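Side-chain contacts in ATP12 ATPase (PDB 2R31), which is an ATP12-family protein that probably acts as a chaperone in the assembly of the F1-ATPase: residues A[34-37]-A[38-42]; A[108-111]-A[112-116]; A[194-197]-A[198-201]. One frame throughout, in Å; residues are numbered along the deposited sequence. Where two conformers were deposited one is given.

The three contacts illustrate how short-range side-chain packing recurs in different parts of one chain. Contact 1 (34-42) rounds a turn after the small antiparallel sheet, whereas contacts 2 (108-116) and 3 (194-201) are helical and lie across the chain's centre from it. Contact 1 is remote, its centre about 49 Å from that of contact 2 and about 35 Å from that of contact 3. The two helical contacts have centres about 15 Å apart and touch: I201 CD1 approaches A115 O at 3.7 Å, and I201 CG2 packs on Q116 CG and L112 CD1. A bound Tris molecule, probably from the crystallisation liquor, lies about 4 Å from the side chain of V113 in contact 2.

Contact 1. Residues A[34-37]-A[38-42]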
loop_
_atom_site.group_PDB
_atom_site.type_symbol
_atom_site.label_atom_id
_atom_site.label_comp_id
_atom_site.label_asym_id
_atom_site.label_seq_id
_atom_site.Cartn_x
_atom_site.Cartn_y
_atom_site.Cartn_z
ATOM N N LEU A 34 15.267 -11.676 -15.322
ATOM C CA LEU A 34 14.726 -12.115 -14.032
ATOM C C LEU A 34 13.311 -12.614 -14.229
ATOM O O LEU A 34 12.585 -12.039 -15.003
ATOM C CB LEU A 34 14.751 -10.899 -13.066
ATOM C CG LEU A 34 14.212 -11.018 -11.677
ATOM C CD1 LEU A 34 14.978 -12.068 -10.883
ATOM C CD2 LEU A 34 14.356 -9.689 -10.944
ATOM N N ARG A 35 12.957 -13.684 -13.537
ATOM C CA ARG A 35 11.589 -14.189 -13.475
ATOM C C ARG A 35 11.068 -14.065 -12.064
ATOM O O ARG A 35 11.817 -13.824 -11.113
ATOM C CB ARG A 35 11.499 -15.649 -13.944
ATOM C CG ARG A 35 11.740 -15.786 -15.424
ATOM C CD ARG A 35 11.641 -17.116 -16.048
ATOM N NE ARG A 35 11.724 -17.168 -17.502
ATOM C CZ ARG A 35 10.695 -17.261 -18.347
ATOM N NH1 ARG A 35 9.427 -17.300 -17.922
ATOM N NH2 ARG A 35 10.950 -17.302 -19.657
ATOM N N THR A 36 9.740 -14.194 -11.933
ATOM C CA THR A 36 9.165 -14.256 -10.597
ATOM C C THR A 36 9.475 -15.601 -9.954
ATOM O O THR A 36 9.926 -16.534 -10.593
ATOM C CB THR A 36 7.662 -13.989 -10.633
ATOM O OG1 THR A 36 7.024 -15.097 -11.277
ATOM C CG2 THR A 36 7.316 -12.694 -11.380
ATOM N N PRO A 37 9.220 -15.749 -8.658
ATOM C CA PRO A 37 9.481 -17.041 -8.005
ATOM C C PRO A 37 8.713 -18.200 -8.612
ATOM O O PRO A 37 9.271 -19.317 -8.587
ATOM C CB PRO A 37 9.072 -16.781 -6.554
ATOM C CG PRO A 37 9.299 -15.298 -6.365
ATOM C CD PRO A 37 8.830 -14.723 -7.680
ATOM N N GLY A 38 7.532 -17.969 -9.149
ATOM C CA GLY A 38 6.731 -18.926 -9.897
ATOM C C GLY A 38 7.141 -19.038 -11.353
ATOM O O GLY A 38 6.418 -19.694 -12.131
ATOM N N LYS A 39 8.258 -18.420 -11.725
ATOM C CA LYS A 39 8.837 -18.551 -13.061
ATOM C C LYS A 39 8.062 -17.804 -14.140
ATOM O O LYS A 39 8.189 -18.060 -15.328
ATOM C CB LYS A 39 9.020 -20.042 -13.403
ATOM C CG LYS A 39 10.130 -20.631 -12.565
ATOM C CD LYS A 39 10.563 -21.908 -13.241
ATOM C CE LYS A 39 10.246 -23.122 -12.382
ATOM N NZ LYS A 39 10.690 -23.002 -10.955
ATOM N N GLN A 40 7.248 -16.824 -13.776
ATOM C CA GLN A 40 6.546 -15.967 -14.716
ATOM C C GLN A 40 7.502 -14.870 -15.176
ATOM O O GLN A 40 8.396 -14.487 -14.409
ATOM C CB GLN A 40 5.289 -15.356 -14.122
ATOM C CG GLN A 40 4.319 -16.475 -13.773
ATOM C CD GLN A 40 3.061 -15.993 -13.092
ATOM O OE1 GLN A 40 2.593 -14.905 -13.380
ATOM N NE2 GLN A 40 2.568 -16.841 -12.213
ATOM N N PRO A 41 7.391 -14.414 -16.415
ATOM C CA PRO A 41 8.250 -13.318 -16.825
ATOM C C PRO A 41 8.039 -12.108 -15.933
ATOM O O PRO A 41 6.937 -11.727 -15.639
ATOM C CB PRO A 41 7.853 -13.008 -18.267
ATOM C CG PRO A 41 7.229 -14.283 -18.740
ATOM C CD PRO A 41 6.535 -14.852 -17.518
ATOM N N LEU A 42 9.101 -11.489 -15.433
ATOM C CA LEU A 42 9.077 -10.257 -14.707
ATOM C C LEU A 42 9.159 -9.151 -15.756
ATOM O O LEU A 42 10.209 -8.933 -16.373
ATOM C CB LEU A 42 10.202 -10.109 -13.686
ATOM C CG LEU A 42 10.149 -8.837 -12.847
ATOM C CD1 LEU A 42 9.025 -8.896 -11.833
ATOM C CD2 LEU A 42 11.480 -8.557 -12.134
HETATM O O HOH W 1 12.962 -9.395 -16.079
HETATM O O HOH W 2 11.447 -12.734 -17.441
HETATM O O HOH W 3 8.469 -22.025 -8.971
#
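T36 and Q40 lie across a tight reversal from each other, joined backbone to backbone and through the T36 hydroxyl to the Q40 backbone. T36 N donates to Q40 O at 2.8 Å, almost straight at 168° and in the carbonyl plane. The threonine hydroxyl sits between its own backbone N and carbonyl carbon (chi1 69°), a torsion that places OG1 beside Q40 N, which it accepts at 3.0 Å. Its other partner is the carboxylate of E80 on helix 70-82, whose OE2 also takes G38 N. The chain reverses through a type I beta turn from T36 to K39, closed by K39 N to T36 O at 2.8 Å with the donor above the carbonyl plane. With K39 in the left-handed region (phi 73°) and the T36-Q40 bond beyond it, this is a type I turn with a G1 bulge, continuing into a single bridge between R35 and P41. R35 crosses P41 obliquely, its chain extended from CG to NE, and the edge of its guanidinium reaches K39 O through NH1 at 3.0 Å; R35 CB lies 3.3 Å from Q40 O. At the open end of the hairpin L42 lies side by side with L34, its CB 3.3 Å from L34 O. The methyl groups also meet, but L42 was deposited in two conformers, which makes their very short spacing doubtful. A water receives L42 N weakly and donates to L34 O at 2.8 Å.

Contact 2. Residues A[108-111]-A[112-116]; sequences APEA and LVRAQ
E110 and R114 make a surface contact one helical turn apart, at the start of helix 110-130, where P109 occupies the N-cap position and follows a cis peptide bond. The two side chains run side by side in the same direction. Both are extended, and the carboxylate stands nearly perpendicular to the guanidinium, their planes 87° apart. The direct salt bridge is long, with E110 OE2 and R114 NH2 separated by 4.0 Å. Water fills in the pairing: one molecule donates to E110 OE2 at 2.6 Å and accepts from R114 NH1, while a second joins the same OE2 to R114 NH2. Both waters lie in the guanidinium plane at its edge, and the two charges are linked chiefly through them. Nearer the backbone, the aliphatic part of the arginine leans on the preceding turn, its CG 3.5 Å from E110 O.

The first turn is built on P109 O, which receives V113 N at 3.1 Å nearly along the C=O axis and L112 N only weakly. V113 also brings a methyl to this carbonyl: CG2, anti to its own carbonyl carbon, lies 3.5 Å from P109 O and also nears A108 N. On another side of the turn, L112 CB meets P109 CD at 4.0 Å, and both residues also pack on F205 of helix 201-210. Q116, a turn further on, ties the helix back through OE1 to A106 N and through NE2 to D202. The whole is the first turn, with proline at the N-cap position, of the helix in a beta-alpha-beta unit, the helix linking parallel strands 104-105 and 138-139.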
loop_
_atom_site.group_PDB
_atom_site.type_symbol
_atom_site.label_atom_id
_atom_site.label_comp_id
_atom_site.label_asym_id
_atom_site.label_seq_id
_atom_site.Cartn_x
_atom_site.Cartn_y
_atom_site.Cartn_z
ATOM N N ALA A 108 -16.956 7.919 22.892
ATOM C CA ALA A 108 -16.415 8.375 24.141
ATOM C C ALA A 108 -14.970 7.951 24.247
ATOM O O ALA A 108 -14.547 6.993 23.598
ATOM C CB ALA A 108 -17.141 7.729 25.315
ATOM N N PRO A 109 -14.197 8.604 25.098
ATOM C CA PRO A 109 -14.522 9.872 25.787
ATOM C C PRO A 109 -14.570 11.043 24.794
ATOM O O PRO A 109 -14.151 10.965 23.621
ATOM C CB PRO A 109 -13.406 10.023 26.808
ATOM C CG PRO A 109 -12.344 9.148 26.331
ATOM C CD PRO A 109 -12.839 8.122 25.401
ATOM N N GLU A 110 -15.069 12.181 25.268
ATOM C CA GLU A 110 -15.259 13.369 24.446
ATOM C C GLU A 110 -13.962 13.795 23.790
ATOM O O GLU A 110 -13.942 14.173 22.619
ATOM C CB GLU A 110 -15.878 14.498 25.246
ATOM C CG GLU A 110 -17.335 14.201 25.636
ATOM C CD GLU A 110 -18.129 15.244 26.315
ATOM O OE1 GLU A 110 -19.321 15.004 26.644
ATOM O OE2 GLU A 110 -17.560 16.331 26.492
ATOM N N ALA A 111 -12.842 13.738 24.536
ATOM C CA ALA A 111 -11.605 14.189 24.002
ATOM C C ALA A 111 -11.172 13.324 22.793
ATOM O O ALA A 111 -10.528 13.797 21.855
ATOM C CB ALA A 111 -10.504 14.132 25.084
ATOM N N LEU A 112 -11.473 12.034 22.804
ATOM C CA LEU A 112 -11.157 11.172 21.672
ATOM C C LEU A 112 -12.036 11.483 20.460
ATOM O O LEU A 112 -11.564 11.519 19.318
ATOM C CB LEU A 112 -11.265 9.693 22.073
ATOM C CG LEU A 112 -11.012 8.715 20.927
ATOM C CD1 LEU A 112 -9.629 8.889 20.265
ATOM C CD2 LEU A 112 -11.145 7.302 21.501
ATOM N N VAL A 113 -13.336 11.714 20.713
ATOM C CA VAL A 113 -14.232 12.164 19.632
ATOM C C VAL A 113 -13.685 13.365 18.914
ATOM O O VAL A 113 -13.634 13.428 17.668
ATOM C CB VAL A 113 -15.641 12.414 20.193
ATOM C CG1 VAL A 113 -16.535 13.017 19.131
ATOM C CG2 VAL A 113 -16.215 11.143 20.770
ATOM N N ARG A 114 -13.196 14.348 19.685
ATOM C CA ARG A 114 -12.639 15.561 19.112
ATOM C C ARG A 114 -11.322 15.302 18.374
ATOM O O ARG A 114 -11.071 15.871 17.302
ATOM C CB ARG A 114 -12.479 16.675 20.149
ATOM C CG ARG A 114 -13.846 17.109 20.663
ATOM C CD ARG A 114 -13.750 18.409 21.437
ATOM N NE ARG A 114 -15.046 18.783 22.002
ATOM C CZ ARG A 114 -15.416 18.549 23.231
ATOM N NH1 ARG A 114 -14.574 17.994 24.085
ATOM N NH2 ARG A 114 -16.631 18.902 23.603
ATOM N N ALA A 115 -10.452 14.459 18.919
ATOM C CA ALA A 115 -9.178 14.130 18.272
ATOM C C ALA A 115 -9.398 13.473 16.921
ATOM O O ALA A 115 -8.731 13.746 15.931
ATOM C CB ALA A 115 -8.304 13.243 19.138
ATOM N N GLN A 116 -10.347 12.537 16.871
ATOM C CA GLN A 116 -10.686 11.852 15.630
ATOM C C GLN A 116 -11.212 12.864 14.611
ATOM O O GLN A 116 -10.835 12.828 13.441
ATOM C CB GLN A 116 -11.683 10.729 15.867
ATOM C CG GLN A 116 -11.157 9.499 16.616
ATOM C CD GLN A 116 -12.280 8.517 16.989
ATOM O OE1 GLN A 116 -13.413 8.911 17.123
ATOM N NE2 GLN A 116 -11.972 7.245 17.241
HETATM O O HOH W 4 -15.271 17.466 26.874
HETATM O O HOH W 5 -18.305 19.039 26.045
#

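Contact 3. Residues A[194-197]-A[198-201]; sequences TAHA and LSRI
The imidazole of H196 carries the side chain of R200 over one face: CG stands 4.3 Å above the ring plane, offset toward the rim, and R200 CD comes to 3.6 Å from H196 NE2. The guanidinium beyond is inclined by 30° to the ring. In R200 the first torsion sets CG anti to the carbonyl carbon (chi1 -63°) and a nearly straight second one carries CD on to the ring; the bend at chi3 (69°) then turns off the guanidinium, which forms salt bridges from NH2 to E203 and from NH1 to E217. A water meets H196 ND1 at 3.0 Å and donates to S199 OG, tying the ring to the following turn.

S199 OG is held from two directions. Placed between its backbone N and carbonyl carbon, it donates to H196 O at 2.7 Å and accepts the water proton. Here a serine at or near a helix end bonds back to the carbonyl three residues earlier, and it binds the same residue twice, directly at the backbone and through water at the ring. With an alanine in place of S199 the bond to H196 O goes, and the water, deprived of the hydroxyl it donates to, is likely to hold the ring less firmly in its rotation. R200 N goes to A197 O at 3.1 Å, with only a weak bond to H196 O. On another face L198 lies alongside T194, its CG 3.3 Å from T194 O and its CD1 4.2 Å from T194 CG2.

R200 is also at the N-cap position of helix 201-210. H196 packs on A220 and L224 of helix 214-236, L198 on L181 of helix 179-186 and L123 of helix 110-130, and L198 O accepts W120 NE1 from that last helix.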
loop_
_atom_site.group_PDB
_atom_site.type_symbol
_atom_site.label_atom_id
_atom_site.label_comp_id
_atom_site.label_asym_id
_atom_site.label_seq_id
_atom_site.Cartn_x
_atom_site.Cartn_y
_atom_site.Cartn_z
ATOM N N THR A 194 2.028 10.500 7.147
ATOM C CA THR A 194 0.840 11.178 7.634
ATOM C C THR A 194 -0.358 10.232 7.715
ATOM O O THR A 194 -1.093 10.220 8.725
ATOM C CB THR A 194 0.535 12.403 6.756
ATOM O OG1 THR A 194 1.652 13.286 6.801
ATOM C CG2 THR A 194 -0.718 13.113 7.191
ATOM N N ALA A 195 -0.564 9.412 6.685
ATOM C CA ALA A 195 -1.622 8.439 6.719
ATOM C C ALA A 195 -1.481 7.486 7.929
ATOM O O ALA A 195 -2.424 7.163 8.623
ATOM C CB ALA A 195 -1.636 7.603 5.449
ATOM N N HIS A 196 -0.229 7.042 8.155
ATOM C CA HIS A 196 0.050 6.153 9.296
ATOM C C HIS A 196 -0.311 6.824 10.621
ATOM O O HIS A 196 -1.039 6.256 11.465
ATOM C CB HIS A 196 1.529 5.765 9.244
ATOM C CG HIS A 196 1.934 4.917 10.402
ATOM N ND1 HIS A 196 1.496 3.641 10.598
ATOM C CD2 HIS A 196 2.771 5.289 11.415
ATOM C CE1 HIS A 196 2.105 3.205 11.722
ATOM N NE2 HIS A 196 2.849 4.154 12.218
ATOM N N ALA A 197 0.145 8.061 10.814
ATOM C CA ALA A 197 -0.172 8.791 12.040
ATOM C C ALA A 197 -1.683 8.945 12.204
ATOM O O ALA A 197 -2.243 8.701 13.321
ATOM C CB ALA A 197 0.550 10.117 12.049
ATOM N N LEU A 198 -2.373 9.338 11.148
ATOM C CA LEU A 198 -3.831 9.518 11.241
ATOM C C LEU A 198 -4.520 8.229 11.642
ATOM O O LEU A 198 -5.504 8.225 12.371
ATOM C CB LEU A 198 -4.421 10.039 9.928
ATOM C CG LEU A 198 -4.067 11.461 9.585
ATOM C CD1 LEU A 198 -4.569 11.790 8.180
ATOM C CD2 LEU A 198 -4.656 12.447 10.599
ATOM N N SER A 199 -4.002 7.105 11.132
ATOM C CA SER A 199 -4.637 5.828 11.375
ATOM C C SER A 199 -4.537 5.388 12.838
ATOM O O SER A 199 -5.291 4.541 13.265
ATOM C CB SER A 199 -4.065 4.735 10.501
ATOM O OG SER A 199 -2.779 4.290 10.943
ATOM N N ARG A 200 -3.580 5.969 13.562
ATOM C CA ARG A 200 -3.250 5.593 14.945
ATOM C C ARG A 200 -3.876 6.488 15.998
ATOM O O ARG A 200 -3.487 6.365 17.164
ATOM C CB ARG A 200 -1.739 5.563 15.149
ATOM C CG ARG A 200 -0.994 4.578 14.359
ATOM C CD ARG A 200 0.413 4.510 14.873
ATOM N NE ARG A 200 0.479 3.928 16.172
ATOM C CZ ARG A 200 1.169 3.829 17.240
ATOM N NH1 ARG A 200 2.286 4.550 17.378
ATOM N NH2 ARG A 200 0.912 3.099 18.342
ATOM N N ILE A 201 -4.816 7.349 15.663
ATOM C CA ILE A 201 -5.314 8.292 16.669
ATOM C C ILE A 201 -5.833 7.588 17.896
ATOM O O ILE A 201 -5.534 8.039 19.022
ATOM C CB ILE A 201 -6.361 9.271 16.037
ATOM C CG1 ILE A 201 -5.648 10.278 15.139
ATOM C CG2 ILE A 201 -7.209 9.930 17.083
ATOM C CD1 ILE A 201 -6.557 11.189 14.319
HETATM O O HOH W 6 -1.161 2.384 9.925
#